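Local coordinates for uncharacterized protein (Bacteroides ovatus, PDB 3NQK) that is of unknown function but combines a probably immunoglobulin-like N-terminal domain with a C-terminal, all-beta BT_3044-like domain, at residues I45-S50 / V99-G104. Numbering follows the deposited sequence.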
ATOM      1  N   ILE A  45      11.929  -4.791  10.498  1.00 41.41           N
ATOM      2  CA  ILE A  45      13.223  -5.230  10.939  1.00 41.87           C
ATOM      3  C   ILE A  45      13.630  -6.393  10.027  1.00 42.78           C
ATOM      4  O   ILE A  45      12.869  -7.353   9.849  1.00 41.77           O
ATOM      5  CB  ILE A  45      13.189  -5.662  12.383  1.00 42.72           C
ATOM      6  CG1 ILE A  45      12.813  -4.466  13.266  1.00 46.69           C
ATOM      7  CG2 ILE A  45      14.513  -6.206  12.793  1.00 36.38           C
ATOM      8  CD1 ILE A  45      12.703  -4.804  14.711  1.00 56.70           C
ATOM      9  N   ILE A  46      14.806  -6.266   9.418  1.00 41.47           N
ATOM     10  CA  ILE A  46      15.239  -7.155   8.366  1.00 42.71           C
ATOM     11  C   ILE A  46      16.521  -7.868   8.740  1.00 43.64           C
ATOM     12  O   ILE A  46      17.444  -7.253   9.276  1.00 44.25           O
ATOM     13  CB  ILE A  46      15.479  -6.348   7.048  1.00 43.26           C
ATOM     14  CG1 ILE A  46      14.180  -6.175   6.292  1.00 50.39           C
ATOM     15  CG2 ILE A  46      16.448  -7.029   6.171  1.00 45.86           C
ATOM     16  CD1 ILE A  46      13.201  -5.320   6.991  1.00 60.88           C
ATOM     17  N   VAL A  47      16.580  -9.175   8.452  1.00 43.66           N
ATOM     18  CA  VAL A  47      17.794  -9.962   8.663  1.00 45.23           C
ATOM     19  C   VAL A  47      18.437 -10.273   7.318  1.00 48.03           C
ATOM     20  O   VAL A  47      18.017 -11.185   6.616  1.00 47.85           O
ATOM     21  CB  VAL A  47      17.489 -11.262   9.409  1.00 47.58           C
ATOM     22  CG1 VAL A  47      18.770 -12.041   9.680  1.00 40.89           C
ATOM     23  CG2 VAL A  47      16.745 -10.960  10.728  1.00 43.34           C
ATOM     24  N   SER A  48      19.455  -9.497   6.966  1.00 54.22           N
ATOM     25  CA  SER A  48      20.107  -9.606   5.652  1.00 61.44           C
ATOM     26  C   SER A  48      21.242 -10.569   5.677  1.00 67.58           C
ATOM     27  O   SER A  48      22.044 -10.568   6.610  1.00 69.21           O
ATOM     28  CB  SER A  48      20.634  -8.235   5.196  1.00 62.59           C
ATOM     29  OG  SER A  48      19.565  -7.358   4.832  1.00 67.51           O
ATOM     30  N   GLY A  49      21.360 -11.364   4.620  1.00 74.06           N
ATOM     31  CA  GLY A  49      22.451 -12.312   4.521  1.00 79.58           C
ATOM     32  C   GLY A  49      22.396 -13.172   3.279  1.00 84.67           C
ATOM     33  O   GLY A  49      21.337 -13.284   2.619  1.00 83.56           O
ATOM     34  N   SER A  50      23.555 -13.763   2.942  1.00 89.48           N
ATOM     35  CA  SER A  50      23.668 -14.705   1.826  1.00 92.63           C
ATOM     36  C   SER A  50      22.962 -16.030   2.187  1.00 94.06           C
ATOM     37  O   SER A  50      22.322 -16.673   1.326  1.00 94.52           O
ATOM     38  CB  SER A  50      25.151 -14.969   1.490  1.00 93.33           C
ATOM     39  N   VAL A  99      11.450  -8.040  19.662  1.00 52.02           N
ATOM     40  CA  VAL A  99      10.804  -8.550  18.469  1.00 49.38           C
ATOM     41  C   VAL A  99      11.365  -9.917  18.174  1.00 51.55           C
ATOM     42  O   VAL A  99      12.577 -10.118  18.215  1.00 53.01           O
ATOM     43  CB  VAL A  99      11.057  -7.658  17.275  1.00 48.44           C
ATOM     44  CG1 VAL A  99      10.431  -8.247  16.061  1.00 43.80           C
ATOM     45  CG2 VAL A  99      10.507  -6.229  17.540  1.00 43.51           C
ATOM     46  N   HIS A 100      10.493 -10.867  17.879  1.00 52.31           N
ATOM     47  CA  HIS A 100      10.932 -12.217  17.639  1.00 51.37           C
ATOM     48  C   HIS A 100      10.939 -12.560  16.147  1.00 49.78           C
ATOM     49  O   HIS A 100       9.920 -12.428  15.461  1.00 50.36           O
ATOM     50  CB  HIS A 100      10.053 -13.210  18.404  1.00 51.59           C
ATOM     51  CG  HIS A 100      10.504 -14.628  18.275  1.00 57.57           C
ATOM     52  ND1 HIS A 100      11.641 -15.106  18.891  1.00 61.54           N
ATOM     53  CD2 HIS A 100       9.991 -15.668  17.571  1.00 59.94           C
ATOM     54  CE1 HIS A 100      11.804 -16.381  18.581  1.00 68.30           C
ATOM     55  NE2 HIS A 100      10.819 -16.746  17.779  1.00 60.18           N
ATOM     56  N   ILE A 101      12.095 -12.997  15.655  1.00 48.08           N
ATOM     57  CA  ILE A 101      12.213 -13.494  14.302  1.00 47.53           C
ATOM     58  C   ILE A 101      12.624 -14.955  14.347  1.00 49.31           C
ATOM     59  O   ILE A 101      13.767 -15.275  14.667  1.00 50.59           O
ATOM     60  CB  ILE A 101      13.247 -12.711  13.485  1.00 45.57           C
ATOM     61  CG1 ILE A 101      12.800 -11.273  13.311  1.00 46.40           C
ATOM     62  CG2 ILE A 101      13.444 -13.361  12.108  1.00 45.44           C
ATOM     63  CD1 ILE A 101      13.756 -10.434  12.489  1.00 49.83           C
ATOM     64  N   PRO A 102      11.693 -15.850  14.039  1.00 50.61           N
ATOM     65  CA  PRO A 102      12.015 -17.272  14.093  1.00 52.48           C
ATOM     66  C   PRO A 102      13.006 -17.677  13.030  1.00 51.11           C
ATOM     67  O   PRO A 102      13.175 -16.974  12.045  1.00 48.89           O
ATOM     68  CB  PRO A 102      10.653 -17.962  13.847  1.00 52.26           C
ATOM     69  CG  PRO A 102       9.790 -16.915  13.222  1.00 52.89           C
ATOM     70  CD  PRO A 102      10.266 -15.605  13.753  1.00 52.72           C
ATOM     71  N   ALA A 103      13.699 -18.776  13.265  1.00 52.65           N
ATOM     72  CA  ALA A 103      14.558 -19.348  12.259  1.00 54.20           C
ATOM     73  C   ALA A 103      13.716 -19.564  11.026  1.00 53.64           C
ATOM     74  O   ALA A 103      12.522 -19.821  11.128  1.00 55.59           O
ATOM     75  CB  ALA A 103      15.145 -20.673  12.747  1.00 54.08           C
ATOM     76  N   GLY A 104      14.316 -19.395   9.858  1.00 54.09           N
ATOM     77  CA  GLY A 104      13.582 -19.558   8.585  1.00 52.87           C
ATOM     78  C   GLY A 104      12.861 -18.303   8.101  1.00 49.46           C
ATOM     79  O   GLY A 104      12.388 -18.258   6.984  1.00 50.38           O
TER
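I45 and I101 share one conformation: in each, CG1 lies anti to the carbonyl carbon (chi1 -63° and -65°) and chi2 is extended, which carries CD1 far out from its own strand toward the other. The CD1 of I45 meets V99 tip to tip, 3.9 Å from V99 CG2. The I101 and V47 side chains instead pass each other in opposite directions, bringing I101 CD1 to 3.5 Å from V47 CG2; it also lies 4.3 Å from I45 CG2, so it spans two successive inward residues of strand 38-48. That strand belongs to a different sheet from strand 98-101; the segment axes come no closer than 9.5 Å and cross at -35°, the layer spacing and twist of two facing sheets in a beta-sandwich, consistent with the immunoglobulin-like fold of the E-set clan. With CA atoms 8.6 Å apart for I45 and V99 and 8.7 Å for V47 and I101, the strands are too distant to pair through their backbones, and side chains bridge the gap, I101 CD1 also lying near the I45 carbonyl. All four residues are buried, and I59 and L110 extend the apolar layer around them. On the alternate positions the strands face elsewhere: I46 packs on M257 of the second subunit, while H100 ND1 hydrogen-bonds D58 OD1.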